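Local coordinates for thioesterase (Streptomyces coelicolor, PDB 3QMW), which is a thioesterase with an alpha/beta hydrolase fold that acts in the prodiginine biosynthetic pathway, probably by hydrolysing thioester bonds, at residues Q50-D55 with P246-L251; F102-G107 with F240-G245; S134-L139 with R223-G228; R158-L163 with D211-P216. All coordinates share one frame; numbering follows the deposited sequence.

Interaction 1 (Q50-D55 with P246-L251); sequences QERLGD and PSRDRL
Asp249 OD1 takes hydrogen bonds from both terminal nitrogens of one arginine. Arg52 NH2 reaches this oxygen at 2.5 Å in a fairly straight bond, 157° at the hydrogen; a separation that short is doubtful as an exact value, but the salt bridge itself is plain. Arg52 NH1 adds a weaker and more bent bond of 3.0 Å to Asp249 OD1. The guanidinium and carboxylate lie nearly in one plane, 11° apart, so the acid meets the arginine at its edge. What carries the group across is a bend in the chain of Arg52, whose CG stands anti to the carbonyl carbon and whose chi2 is folded to -61°.

Arg248 comes in from another side. Its extended chain places NH1 over one face of the Arg52 guanidinium, 3.6 Å from Arg52 NH1, with the two planes close to perpendicular. Asp249, bonded to Arg52 alone of the two, probably offsets part of the repulsion between the cations. A leucine in place of Arg52 would probably leave Asp249 OD1 without its cationic mate. The second subunit packs here too, its Glu51 against Arg52 and its Gly54 against Asp249. The salt bridge thus ties helix 49-53 to the C-terminal helix 246-258 of the alpha/beta hydrolase fold, where the second subunit packs against it.

Interaction 2 (F102-G107 with F240-G245); sequences FGHSMG and FFLNGG
Apolar packing centres on Leu242 in this buried contact. Leu242 CD2 lies 3.7 Å from His104 CB and 3.9 Å from His104 CG, while Leu242 CB sits over one face of the imidazole. The two side chains run past each other in opposite directions, each with CG anti to its own backbone nitrogen (chi1 177° for His104, -168° for Leu242). The same methyl, Leu242 CD2, also meets the rim of the Phe102 ring, 4.3 Å from CE2, and so bridges two residues of one strand.

The aromatic part is a T-shaped pair: His104 turns its edge toward the face of Phe241, with ring centroids 5.5 Å apart and planes at 66°. The nearest atoms of the pair are His104 CE1 and Phe241 CE2, at 4.3 Å.

The polar bonds of the histidine go outside both segments. His104 NE2 is hydrogen-bonded to His239 O and His104 ND1 to Ser132 OG, and two fixed nitrogens leave the imidazole little freedom to flip or turn. Next in the chain, Ser105 has positive phi, as in the nucleophile elbow of alpha/beta hydrolases, and its OG is hydrogen-bonded to His239 NE2, as expected for the serine of a catalytic triad. His104 therefore probably acts as a second-shell residue, holding the backbone that carries His239.

Around the contact, strand 129-132 flanks Phe102 and Phe241, and helix 246-258 closes over Phe102 and Leu242 through Leu251, so the side chains at the end of strand 99-104 are packed between strand 129-132 and helix 246-258, with the 240-245 segment laid over His104.

Interaction 3 (S134-L139 with R223-G228); sequences SRAPHL and RPYTTG
Tyr225 lays one face of its ring against Pro137, whose CD stands 3.9 Å from the ring centroid and only 17° off the normal, a CH-pi contact. The pairing joins two loops of the alpha/beta hydrolase fold, one following strand 129-132 and the other leading into strand 230-235. Pro137 CG comes down on Tyr225 CE2 at 3.8 Å, and the methyl of Ala136 approaches the ring obliquely at CE1.

Beyond the ring, the phenol oxygen is gripped twice by His138. With its CG set between the backbone nitrogen and the carbonyl carbon (chi1 71°), the imidazole folds back beside its own main chain, and ND1 and the backbone N of His138 converge on Tyr225 OH. The two rings are nearly parallel, 11° apart, but lie rim to rim without overlap. A phenylalanine at Tyr225 would probably keep the proline contact yet leave the His138 amide without this acceptor and the His138 imidazole freer to turn. Trp193 adds an edge-to-face partner to Tyr225, and Tyr112 of helix 106-120 meets it as well. Tyr225 OH lies 2.8 Å from His138 N, which donates to it, and 2.8 Å from His138 ND1.

Interaction 4 (R158-L163 with D211-P216); sequences RDLGGL and DPIATP
Leu160 presses a methyl onto Ile213, and this is the tight part of the contact: CD2 of the leucine is 3.7 Å from Ile213 CG1, and its other methyl, CD1, follows at 4.0 Å from the same carbon. The two side chains cross at about a right angle. With CG anti to its carbonyl carbon (chi1 -74°) and chi2 extended, Leu160 brings both branches round to the isoleucine although its CB does not aim there.

The outer side is looser. Pro212, on the surface, touches Leu160 only through its CD, 4.2 Å from Leu160 CD2, and neither leucine nor isoleucine is fully buried. Directly after Leu160, Gly161 takes up positive phi in a Schellman motif at the close of the helix.

Polar order belongs to the other segment. Asp211 OD1 accepts weak bonds from Ile213 N, at 3.1 Å, and from Ala214 N, curling the loop around the carboxylate, and it is also hydrogen-bonded to His239 ND1, consistent with Asp211 being the acid of a Ser-His-Asp triad. Ile213 in turn packs on His239 as well as on Arg135 and Arg143. The contact thus sets the turn that follows helix 150-159 against the loop that runs from strand 203-208 to helix 216-220.

How the interactions relate
Interaction 2 lies deepest, its centre about 6 Å from the centre of the chain, and each of the others touches it. Helix 246-258 links it to interaction 1, with Leu251 CD2 3.5 Å from Leu242 CD1. Interaction 4 is about 11 Å away between centres, and the turn after Leu160 packs on Phe240. Together interactions 2 and 4 hold Ser105 and Asp211, which His239 joins into the probable catalytic triad; a PEG molecule is bound in the active site. Interaction 3, its centre about 18 Å from that of interaction 2, reaches it where Ser134 OG lies 3.9 Å from Ser105 O, and meets interaction 4 where Arg135 NE lies 3.5 Å from Ile213 O.

Interaction 1 (Q50-D55 with P246-L251)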
loop_
_atom_site.group_PDB
_atom_site.type_symbol
_atom_site.label_atom_id
_atom_site.label_comp_id
_atom_site.label_asym_id
_atom_site.label_seq_id
_atom_site.Cartn_x
_atom_site.Cartn_y
_atom_site.Cartn_z
ATOM N N GLN D 50 -9.390 -1.016 -6.082
ATOM C CA GLN D 50 -9.781 -2.309 -5.507
ATOM C C GLN D 50 -8.608 -3.276 -5.507
ATOM O O GLN D 50 -8.345 -3.950 -4.510
ATOM C CB GLN D 50 -10.942 -2.938 -6.273
ATOM C CG GLN D 50 -11.439 -4.258 -5.662
ATOM C CD GLN D 50 -11.968 -4.083 -4.247
ATOM O OE1 GLN D 50 -12.643 -3.105 -3.954
ATOM N NE2 GLN D 50 -11.662 -5.028 -3.368
ATOM N N GLU D 51 -7.917 -3.328 -6.640
ATOM C CA GLU D 51 -6.791 -4.225 -6.843
ATOM C C GLU D 51 -5.665 -3.937 -5.854
ATOM O O GLU D 51 -5.001 -4.865 -5.389
ATOM C CB GLU D 51 -6.247 -4.077 -8.271
ATOM C CG GLU D 51 -7.122 -4.687 -9.375
ATOM C CD GLU D 51 -8.344 -3.836 -9.770
ATOM O OE1 GLU D 51 -8.332 -2.592 -9.574
ATOM O OE2 GLU D 51 -9.326 -4.428 -10.284
ATOM N N ARG D 52 -5.462 -2.658 -5.538
ATOM C CA ARG D 52 -4.344 -2.226 -4.692
ATOM C C ARG D 52 -4.579 -2.376 -3.201
ATOM O O ARG D 52 -3.657 -2.133 -2.414
ATOM C CB ARG D 52 -4.013 -0.759 -4.942
ATOM C CG ARG D 52 -3.632 -0.439 -6.353
ATOM C CD ARG D 52 -2.384 -1.191 -6.804
ATOM N NE ARG D 52 -1.755 -0.469 -7.908
ATOM C CZ ARG D 52 -0.935 0.567 -7.763
ATOM N NH1 ARG D 52 -0.439 1.161 -8.840
ATOM N NH2 ARG D 52 -0.596 1.002 -6.555
ATOM N N LEU D 53 -5.797 -2.740 -2.805
ATOM C CA LEU D 53 -6.134 -2.798 -1.385
ATOM C C LEU D 53 -6.504 -4.192 -0.910
ATOM O O LEU D 53 -6.488 -4.445 0.297
ATOM C CB LEU D 53 -7.254 -1.808 -1.054
ATOM C CG LEU D 53 -6.963 -0.315 -1.290
ATOM C CD1 LEU D 53 -8.172 0.513 -0.886
ATOM C CD2 LEU D 53 -5.719 0.191 -0.544
ATOM N N GLY D 54 -6.833 -5.088 -1.835
ATOM C CA GLY D 54 -7.109 -6.480 -1.487
ATOM C C GLY D 54 -8.572 -6.769 -1.199
ATOM O O GLY D 54 -9.449 -5.966 -1.530
ATOM N N ASP D 55 -8.825 -7.916 -0.569
ATOM C CA ASP D 55 -10.178 -8.473 -0.456
ATOM C C ASP D 55 -10.848 -8.295 0.914
ATOM O O ASP D 55 -11.939 -8.827 1.131
ATOM C CB ASP D 55 -10.155 -9.970 -0.813
ATOM C CG ASP D 55 -9.447 -10.255 -2.141
ATOM O OD1 ASP D 55 -9.303 -9.322 -2.965
ATOM O OD2 ASP D 55 -9.031 -11.422 -2.357
ATOM N N PRO D 246 3.568 8.653 -8.032
ATOM C CA PRO D 246 4.128 8.127 -6.789
ATOM C C PRO D 246 3.253 8.367 -5.557
ATOM O O PRO D 246 3.185 7.497 -4.685
ATOM C CB PRO D 246 5.462 8.877 -6.642
ATOM C CG PRO D 246 5.732 9.515 -7.975
ATOM C CD PRO D 246 4.402 9.730 -8.602
ATOM N N SER D 247 2.601 9.533 -5.479
ATOM C CA SER D 247 1.770 9.882 -4.317
ATOM C C SER D 247 0.371 9.250 -4.332
ATOM O O SER D 247 -0.243 9.079 -3.287
ATOM C CB SER D 247 1.677 11.397 -4.151
ATOM O OG SER D 247 1.479 12.033 -5.387
ATOM N N ARG D 248 -0.137 8.897 -5.505
ATOM C CA ARG D 248 -1.360 8.098 -5.574
ATOM C C ARG D 248 -1.071 6.728 -4.995
ATOM O O ARG D 248 -1.902 6.162 -4.283
ATOM C CB ARG D 248 -1.864 7.951 -7.014
ATOM C CG ARG D 248 -2.843 6.792 -7.191
ATOM C CD ARG D 248 -3.259 6.635 -8.608
ATOM N NE ARG D 248 -4.319 5.643 -8.742
ATOM C CZ ARG D 248 -4.138 4.343 -8.981
ATOM N NH1 ARG D 248 -2.912 3.832 -9.106
ATOM N NH2 ARG D 248 -5.200 3.541 -9.083
ATOM N N ASP D 249 0.104 6.192 -5.347
ATOM C CA ASP D 249 0.609 4.922 -4.798
ATOM C C ASP D 249 0.781 4.992 -3.279
ATOM O O ASP D 249 0.370 4.068 -2.579
ATOM C CB ASP D 249 1.947 4.520 -5.456
ATOM C CG ASP D 249 1.768 3.843 -6.811
ATOM O OD1 ASP D 249 1.023 2.842 -6.890
ATOM O OD2 ASP D 249 2.398 4.289 -7.796
ATOM N N ARG D 250 1.358 6.084 -2.773
ATOM C CA ARG D 250 1.549 6.236 -1.329
ATOM C C ARG D 250 0.243 6.432 -0.568
ATOM O O ARG D 250 0.038 5.785 0.464
ATOM C CB ARG D 250 2.516 7.370 -0.996
ATOM C CG ARG D 250 3.940 6.915 -0.755
ATOM C CD ARG D 250 4.705 7.904 0.144
ATOM N NE ARG D 250 6.008 7.378 0.577
ATOM C CZ ARG D 250 7.091 7.282 -0.203
ATOM N NH1 ARG D 250 7.061 7.670 -1.480
ATOM N NH2 ARG D 250 8.220 6.788 0.297
ATOM N N LEU D 251 -0.638 7.309 -1.061
ATOM C CA LEU D 251 -1.973 7.450 -0.469
ATOM C C LEU D 251 -2.566 6.067 -0.257
ATOM O O LEU D 251 -2.959 5.730 0.848
ATOM C CB LEU D 251 -2.916 8.272 -1.351
ATOM C CG LEU D 251 -4.409 8.151 -0.979
ATOM C CD1 LEU D 251 -4.732 9.108 0.126
ATOM C CD2 LEU D 251 -5.314 8.400 -2.147
#

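Interaction 2 (F102-G107 with F240-G245)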
loop_
_atom_site.group_PDB
_atom_site.type_symbol
_atom_site.label_atom_id
_atom_site.label_comp_id
_atom_site.label_asym_id
_atom_site.label_seq_id
_atom_site.Cartn_x
_atom_site.Cartn_y
_atom_site.Cartn_z
ATOM N N PHE D 102 -13.533 7.957 2.450
ATOM C CA PHE D 102 -12.493 8.708 1.756
ATOM C C PHE D 102 -13.082 9.810 0.868
ATOM O O PHE D 102 -14.032 9.572 0.118
ATOM C CB PHE D 102 -11.632 7.824 0.850
ATOM C CG PHE D 102 -10.686 8.629 0.021
ATOM C CD1 PHE D 102 -9.496 9.081 0.560
ATOM C CD2 PHE D 102 -11.038 9.049 -1.246
ATOM C CE1 PHE D 102 -8.643 9.890 -0.181
ATOM C CE2 PHE D 102 -10.187 9.860 -1.984
ATOM C CZ PHE D 102 -8.993 10.273 -1.455
ATOM N N GLY D 103 -12.481 10.995 0.913
ATOM C CA GLY D 103 -12.830 12.047 -0.016
ATOM C C GLY D 103 -11.626 12.875 -0.396
ATOM O O GLY D 103 -10.778 13.148 0.438
ATOM N N HIS D 104 -11.541 13.282 -1.637
ATOM C CA HIS D 104 -10.477 14.144 -2.047
ATOM C C HIS D 104 -11.039 15.484 -2.412
ATOM O O HIS D 104 -11.865 15.575 -3.248
ATOM C CB HIS D 104 -9.767 13.563 -3.252
ATOM C CG HIS D 104 -8.685 14.438 -3.789
ATOM N ND1 HIS D 104 -7.545 14.714 -3.090
ATOM C CD2 HIS D 104 -8.560 15.080 -4.963
ATOM C CE1 HIS D 104 -6.780 15.518 -3.788
ATOM N NE2 HIS D 104 -7.376 15.759 -4.928
ATOM N N SER D 105 -10.547 16.544 -1.815
ATOM C CA SER D 105 -11.026 17.849 -2.178
ATOM C C SER D 105 -12.523 17.932 -1.900
ATOM O O SER D 105 -12.966 17.630 -0.843
ATOM C CB SER D 105 -10.705 18.115 -3.629
ATOM O OG SER D 105 -10.700 19.488 -3.894
ATOM N N MET D 106 -13.284 18.422 -2.843
ATOM C CA MET D 106 -14.697 18.537 -2.663
ATOM C C MET D 106 -15.240 17.296 -2.009
ATOM O O MET D 106 -16.145 17.381 -1.224
ATOM C CB MET D 106 -15.383 18.861 -3.979
ATOM C CG MET D 106 -16.852 19.060 -3.919
ATOM S SD MET D 106 -17.691 17.526 -4.136
ATOM C CE MET D 106 -19.140 18.022 -4.946
ATOM N N GLY D 107 -14.709 16.144 -2.378
ATOM C CA GLY D 107 -15.050 14.868 -1.748
ATOM C C GLY D 107 -14.751 14.807 -0.256
ATOM O O GLY D 107 -15.450 14.136 0.490
ATOM N N PHE D 240 -3.901 17.536 -7.678
ATOM C CA PHE D 240 -4.447 16.444 -8.497
ATOM C C PHE D 240 -3.594 15.160 -8.547
ATOM O O PHE D 240 -3.818 14.285 -9.399
ATOM C CB PHE D 240 -4.713 16.950 -9.922
ATOM C CG PHE D 240 -6.066 17.563 -10.095
ATOM C CD1 PHE D 240 -6.226 18.947 -10.089
ATOM C CD2 PHE D 240 -7.186 16.756 -10.259
ATOM C CE1 PHE D 240 -7.484 19.519 -10.247
ATOM C CE2 PHE D 240 -8.448 17.315 -10.416
ATOM C CZ PHE D 240 -8.598 18.702 -10.408
ATOM N N PHE D 241 -2.648 15.027 -7.620
ATOM C CA PHE D 241 -1.824 13.812 -7.525
ATOM C C PHE D 241 -2.635 12.504 -7.685
ATOM O O PHE D 241 -2.137 11.526 -8.262
ATOM C CB PHE D 241 -1.020 13.790 -6.205
ATOM C CG PHE D 241 -1.849 13.522 -4.957
ATOM C CD1 PHE D 241 -2.379 12.262 -4.703
ATOM C CD2 PHE D 241 -2.055 14.520 -4.020
ATOM C CE1 PHE D 241 -3.120 12.023 -3.555
ATOM C CE2 PHE D 241 -2.790 14.284 -2.866
ATOM C CZ PHE D 241 -3.323 13.041 -2.634
ATOM N N LEU D 242 -3.878 12.517 -7.191
ATOM C CA LEU D 242 -4.752 11.334 -7.129
ATOM C C LEU D 242 -4.934 10.600 -8.456
ATOM O O LEU D 242 -5.195 9.398 -8.470
ATOM C CB LEU D 242 -6.136 11.740 -6.592
ATOM C CG LEU D 242 -7.072 10.596 -6.204
ATOM C CD1 LEU D 242 -6.413 9.757 -5.139
ATOM C CD2 LEU D 242 -8.392 11.115 -5.720
ATOM N N ASN D 243 -4.813 11.321 -9.562
ATOM C CA ASN D 243 -4.987 10.725 -10.881
ATOM C C ASN D 243 -3.952 9.635 -11.165
ATOM O O ASN D 243 -4.301 8.566 -11.661
ATOM C CB ASN D 243 -4.925 11.806 -11.968
ATOM C CG ASN D 243 -5.949 12.917 -11.754
ATOM O OD1 ASN D 243 -7.095 12.664 -11.351
ATOM N ND2 ASN D 243 -5.537 14.154 -12.022
ATOM N N GLY D 244 -2.687 9.903 -10.847
ATOM C CA GLY D 244 -1.616 8.940 -11.080
ATOM C C GLY D 244 -0.288 9.431 -10.535
ATOM O O GLY D 244 -0.113 10.636 -10.287
ATOM N N GLY D 245 0.642 8.502 -10.326
ATOM C CA GLY D 245 1.995 8.843 -9.894
ATOM C C GLY D 245 2.380 8.268 -8.539
ATOM O O GLY D 245 1.614 7.501 -7.950
#

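Interaction 3 (S134-L139 with R223-G228)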
loop_
_atom_site.group_PDB
_atom_site.type_symbol
_atom_site.label_atom_id
_atom_site.label_comp_id
_atom_site.label_asym_id
_atom_site.label_seq_id
_atom_site.Cartn_x
_atom_site.Cartn_y
_atom_site.Cartn_z
ATOM N N SER D 134 -7.710 18.653 0.916
ATOM C CA SER D 134 -8.825 19.488 1.380
ATOM C C SER D 134 -8.474 20.271 2.640
ATOM O O SER D 134 -7.980 19.708 3.615
ATOM C CB SER D 134 -10.060 18.622 1.641
ATOM O OG SER D 134 -11.138 19.401 2.130
ATOM N N ARG D 135 -8.726 21.576 2.604
ATOM C CA ARG D 135 -8.640 22.433 3.796
ATOM C C ARG D 135 -9.725 22.070 4.806
ATOM O O ARG D 135 -10.697 21.383 4.475
ATOM C CB ARG D 135 -8.812 23.898 3.401
ATOM C CG ARG D 135 -10.187 24.195 2.768
ATOM C CD ARG D 135 -10.340 25.621 2.315
ATOM N NE ARG D 135 -9.240 26.051 1.466
ATOM C CZ ARG D 135 -9.187 27.238 0.867
ATOM N NH1 ARG D 135 -10.184 28.116 1.000
ATOM N NH2 ARG D 135 -8.133 27.548 0.120
ATOM N N ALA D 136 -9.567 22.545 6.034
ATOM C CA ALA D 136 -10.579 22.330 7.062
ATOM C C ALA D 136 -11.898 23.029 6.681
ATOM O O ALA D 136 -11.871 24.111 6.091
ATOM C CB ALA D 136 -10.079 22.843 8.393
ATOM N N PRO D 137 -13.052 22.414 7.017
ATOM C CA PRO D 137 -14.391 22.917 6.671
ATOM C C PRO D 137 -14.648 24.408 6.957
ATOM O O PRO D 137 -15.078 25.140 6.055
ATOM C CB PRO D 137 -15.317 22.037 7.506
ATOM C CG PRO D 137 -14.573 20.753 7.633
ATOM C CD PRO D 137 -13.120 21.088 7.655
ATOM N N HIS D 138 -14.348 24.868 8.170
ATOM C CA HIS D 138 -14.515 26.291 8.491
ATOM C C HIS D 138 -13.765 27.225 7.533
ATOM O O HIS D 138 -14.127 28.405 7.424
ATOM C CB HIS D 138 -14.133 26.609 9.953
ATOM C CG HIS D 138 -12.661 26.537 10.245
ATOM N ND1 HIS D 138 -12.085 25.479 10.918
ATOM C CD2 HIS D 138 -11.655 27.407 9.981
ATOM C CE1 HIS D 138 -10.785 25.694 11.040
ATOM N NE2 HIS D 138 -10.499 26.856 10.477
ATOM N N LEU D 139 -12.739 26.707 6.846
ATOM C CA LEU D 139 -11.952 27.509 5.898
ATOM C C LEU D 139 -12.558 27.561 4.494
ATOM O O LEU D 139 -11.955 28.153 3.599
ATOM C CB LEU D 139 -10.498 26.997 5.807
ATOM C CG LEU D 139 -9.525 27.316 6.950
ATOM C CD1 LEU D 139 -8.289 26.417 6.890
ATOM C CD2 LEU D 139 -9.123 28.793 6.911
ATOM N N ARG D 223 -7.683 18.992 12.712
ATOM C CA ARG D 223 -7.384 18.269 13.955
ATOM C C ARG D 223 -8.523 18.360 14.971
ATOM O O ARG D 223 -9.027 17.320 15.422
ATOM C CB ARG D 223 -6.054 18.754 14.565
ATOM C CG ARG D 223 -5.689 18.133 15.923
ATOM C CD ARG D 223 -4.382 18.709 16.464
ATOM N NE ARG D 223 -3.263 18.465 15.549
ATOM C CZ ARG D 223 -2.607 17.310 15.431
ATOM N NH1 ARG D 223 -2.931 16.248 16.167
ATOM N NH2 ARG D 223 -1.611 17.213 14.559
ATOM N N PRO D 224 -8.955 19.597 15.312
ATOM C CA PRO D 224 -10.027 19.749 16.294
ATOM C C PRO D 224 -11.410 19.322 15.798
ATOM O O PRO D 224 -12.363 19.412 16.564
ATOM C CB PRO D 224 -10.011 21.251 16.596
ATOM C CG PRO D 224 -9.514 21.868 15.349
ATOM C CD PRO D 224 -8.489 20.908 14.818
ATOM N N TYR D 225 -11.521 18.863 14.547
ATOM C CA TYR D 225 -12.796 18.358 14.013
ATOM C C TYR D 225 -13.122 16.943 14.476
ATOM O O TYR D 225 -14.192 16.427 14.155
ATOM C CB TYR D 225 -12.838 18.442 12.480
ATOM C CG TYR D 225 -13.177 19.822 11.995
ATOM C CD1 TYR D 225 -12.189 20.779 11.801
ATOM C CD2 TYR D 225 -14.501 20.186 11.758
ATOM C CE1 TYR D 225 -12.508 22.068 11.371
ATOM C CE2 TYR D 225 -14.834 21.469 11.321
ATOM C CZ TYR D 225 -13.834 22.403 11.137
ATOM O OH TYR D 225 -14.150 23.670 10.719
ATOM N N THR D 226 -12.219 16.322 15.234
ATOM C CA THR D 226 -12.483 14.999 15.787
ATOM C C THR D 226 -11.877 14.767 17.187
ATOM O O THR D 226 -10.865 15.383 17.567
ATOM C CB THR D 226 -11.988 13.900 14.836
ATOM O OG1 THR D 226 -12.595 12.653 15.191
ATOM C CG2 THR D 226 -10.479 13.773 14.893
ATOM N N THR D 227 -12.506 13.856 17.931
ATOM C CA THR D 227 -12.077 13.498 19.283
ATOM C C THR D 227 -11.083 12.337 19.282
ATOM O O THR D 227 -10.233 12.245 20.172
ATOM C CB THR D 227 -13.270 13.065 20.152
ATOM O OG1 THR D 227 -13.517 11.657 19.975
ATOM C CG2 THR D 227 -14.525 13.889 19.807
ATOM N N GLY D 228 -11.217 11.441 18.304
ATOM C CA GLY D 228 -10.340 10.275 18.171
ATOM C C GLY D 228 -8.951 10.612 17.650
ATOM O O GLY D 228 -8.546 11.783 17.629
#

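Interaction 4 (R158-L163 with D211-P216)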
loop_
_atom_site.group_PDB
_atom_site.type_symbol
_atom_site.label_atom_id
_atom_site.label_comp_id
_atom_site.label_asym_id
_atom_site.label_seq_id
_atom_site.Cartn_x
_atom_site.Cartn_y
_atom_site.Cartn_z
ATOM N N ARG D 158 -5.796 23.578 -14.923
ATOM C CA ARG D 158 -4.515 23.231 -15.549
ATOM C C ARG D 158 -3.329 23.519 -14.640
ATOM O O ARG D 158 -2.408 22.713 -14.555
ATOM C CB ARG D 158 -4.324 23.997 -16.856
ATOM C CG ARG D 158 -3.005 23.693 -17.573
ATOM C CD ARG D 158 -2.907 24.400 -18.928
ATOM N NE ARG D 158 -4.057 24.110 -19.795
ATOM C CZ ARG D 158 -4.929 25.010 -20.268
ATOM N NH1 ARG D 158 -4.813 26.314 -19.997
ATOM N NH2 ARG D 158 -5.933 24.596 -21.042
ATOM N N ASP D 159 -3.360 24.671 -13.972
ATOM C CA ASP D 159 -2.269 25.096 -13.094
ATOM C C ASP D 159 -2.289 24.353 -11.754
ATOM O O ASP D 159 -1.313 24.402 -11.003
ATOM C CB ASP D 159 -2.318 26.618 -12.863
ATOM C CG ASP D 159 -2.180 27.418 -14.158
ATOM O OD1 ASP D 159 -1.426 26.998 -15.064
ATOM O OD2 ASP D 159 -2.831 28.475 -14.271
ATOM N N LEU D 160 -3.404 23.683 -11.456
ATOM C CA LEU D 160 -3.509 22.793 -10.288
ATOM C C LEU D 160 -3.200 21.334 -10.640
ATOM O O LEU D 160 -3.169 20.488 -9.755
ATOM C CB LEU D 160 -4.911 22.880 -9.654
ATOM C CG LEU D 160 -5.292 24.121 -8.834
ATOM C CD1 LEU D 160 -6.748 24.042 -8.366
ATOM C CD2 LEU D 160 -4.378 24.301 -7.637
ATOM N N GLY D 161 -2.985 21.043 -11.922
ATOM C CA GLY D 161 -2.619 19.695 -12.373
ATOM C C GLY D 161 -3.783 18.803 -12.775
ATOM O O GLY D 161 -3.625 17.586 -12.887
ATOM N N GLY D 162 -4.946 19.404 -13.017
ATOM C CA GLY D 162 -6.166 18.654 -13.306
ATOM C C GLY D 162 -6.324 18.212 -14.743
ATOM O O GLY D 162 -6.911 17.161 -15.007
ATOM N N LEU D 163 -5.828 19.022 -15.675
ATOM C CA LEU D 163 -5.770 18.630 -17.080
ATOM C C LEU D 163 -4.528 19.230 -17.752
ATOM O O LEU D 163 -4.310 20.445 -17.716
ATOM C CB LEU D 163 -7.064 19.016 -17.823
ATOM C CG LEU D 163 -7.511 20.480 -17.963
ATOM C CD1 LEU D 163 -6.764 21.210 -19.083
ATOM C CD2 LEU D 163 -9.001 20.535 -18.237
ATOM N N ASP D 211 0.730 21.829 -3.509
ATOM C CA ASP D 211 -0.658 22.233 -3.505
ATOM C C ASP D 211 -0.925 23.520 -2.737
ATOM O O ASP D 211 -0.749 23.575 -1.553
ATOM C CB ASP D 211 -1.423 21.113 -2.839
ATOM C CG ASP D 211 -2.862 21.321 -2.862
ATOM O OD1 ASP D 211 -3.292 22.205 -3.582
ATOM O OD2 ASP D 211 -3.573 20.594 -2.168
ATOM N N PRO D 212 -1.400 24.547 -3.412
ATOM C CA PRO D 212 -1.830 25.785 -2.748
ATOM C C PRO D 212 -3.171 25.676 -2.017
ATOM O O PRO D 212 -3.320 26.201 -0.918
ATOM C CB PRO D 212 -1.945 26.788 -3.902
ATOM C CG PRO D 212 -1.119 26.217 -5.002
ATOM C CD PRO D 212 -1.224 24.735 -4.862
ATOM N N ILE D 213 -4.129 24.988 -2.623
ATOM C CA ILE D 213 -5.510 24.970 -2.126
ATOM C C ILE D 213 -5.664 24.114 -0.860
ATOM O O ILE D 213 -6.661 24.230 -0.150
ATOM C CB ILE D 213 -6.506 24.491 -3.231
ATOM C CG1 ILE D 213 -6.258 25.238 -4.549
ATOM C CG2 ILE D 213 -7.960 24.686 -2.791
ATOM C CD1 ILE D 213 -6.058 26.750 -4.394
ATOM N N ALA D 214 -4.679 23.259 -0.587
ATOM C CA ALA D 214 -4.620 22.529 0.675
ATOM C C ALA D 214 -3.185 22.494 1.207
ATOM O O ALA D 214 -2.465 21.509 1.016
ATOM C CB ALA D 214 -5.177 21.126 0.508
ATOM N N THR D 215 -2.781 23.586 1.860
ATOM C CA THR D 215 -1.463 23.688 2.502
ATOM C C THR D 215 -1.472 22.968 3.851
ATOM O O THR D 215 -2.533 22.787 4.447
ATOM C CB THR D 215 -1.042 25.165 2.737
ATOM O OG1 THR D 215 -2.060 25.850 3.478
ATOM C CG2 THR D 215 -0.815 25.887 1.416
ATOM N N PRO D 216 -0.290 22.554 4.335
ATOM C CA PRO D 216 -0.178 21.843 5.611
ATOM C C PRO D 216 -1.002 22.466 6.749
ATOM O O PRO D 216 -1.775 21.771 7.418
ATOM C CB PRO D 216 1.322 21.924 5.918
ATOM C CG PRO D 216 1.970 21.965 4.590
ATOM C CD PRO D 216 1.009 22.635 3.641
#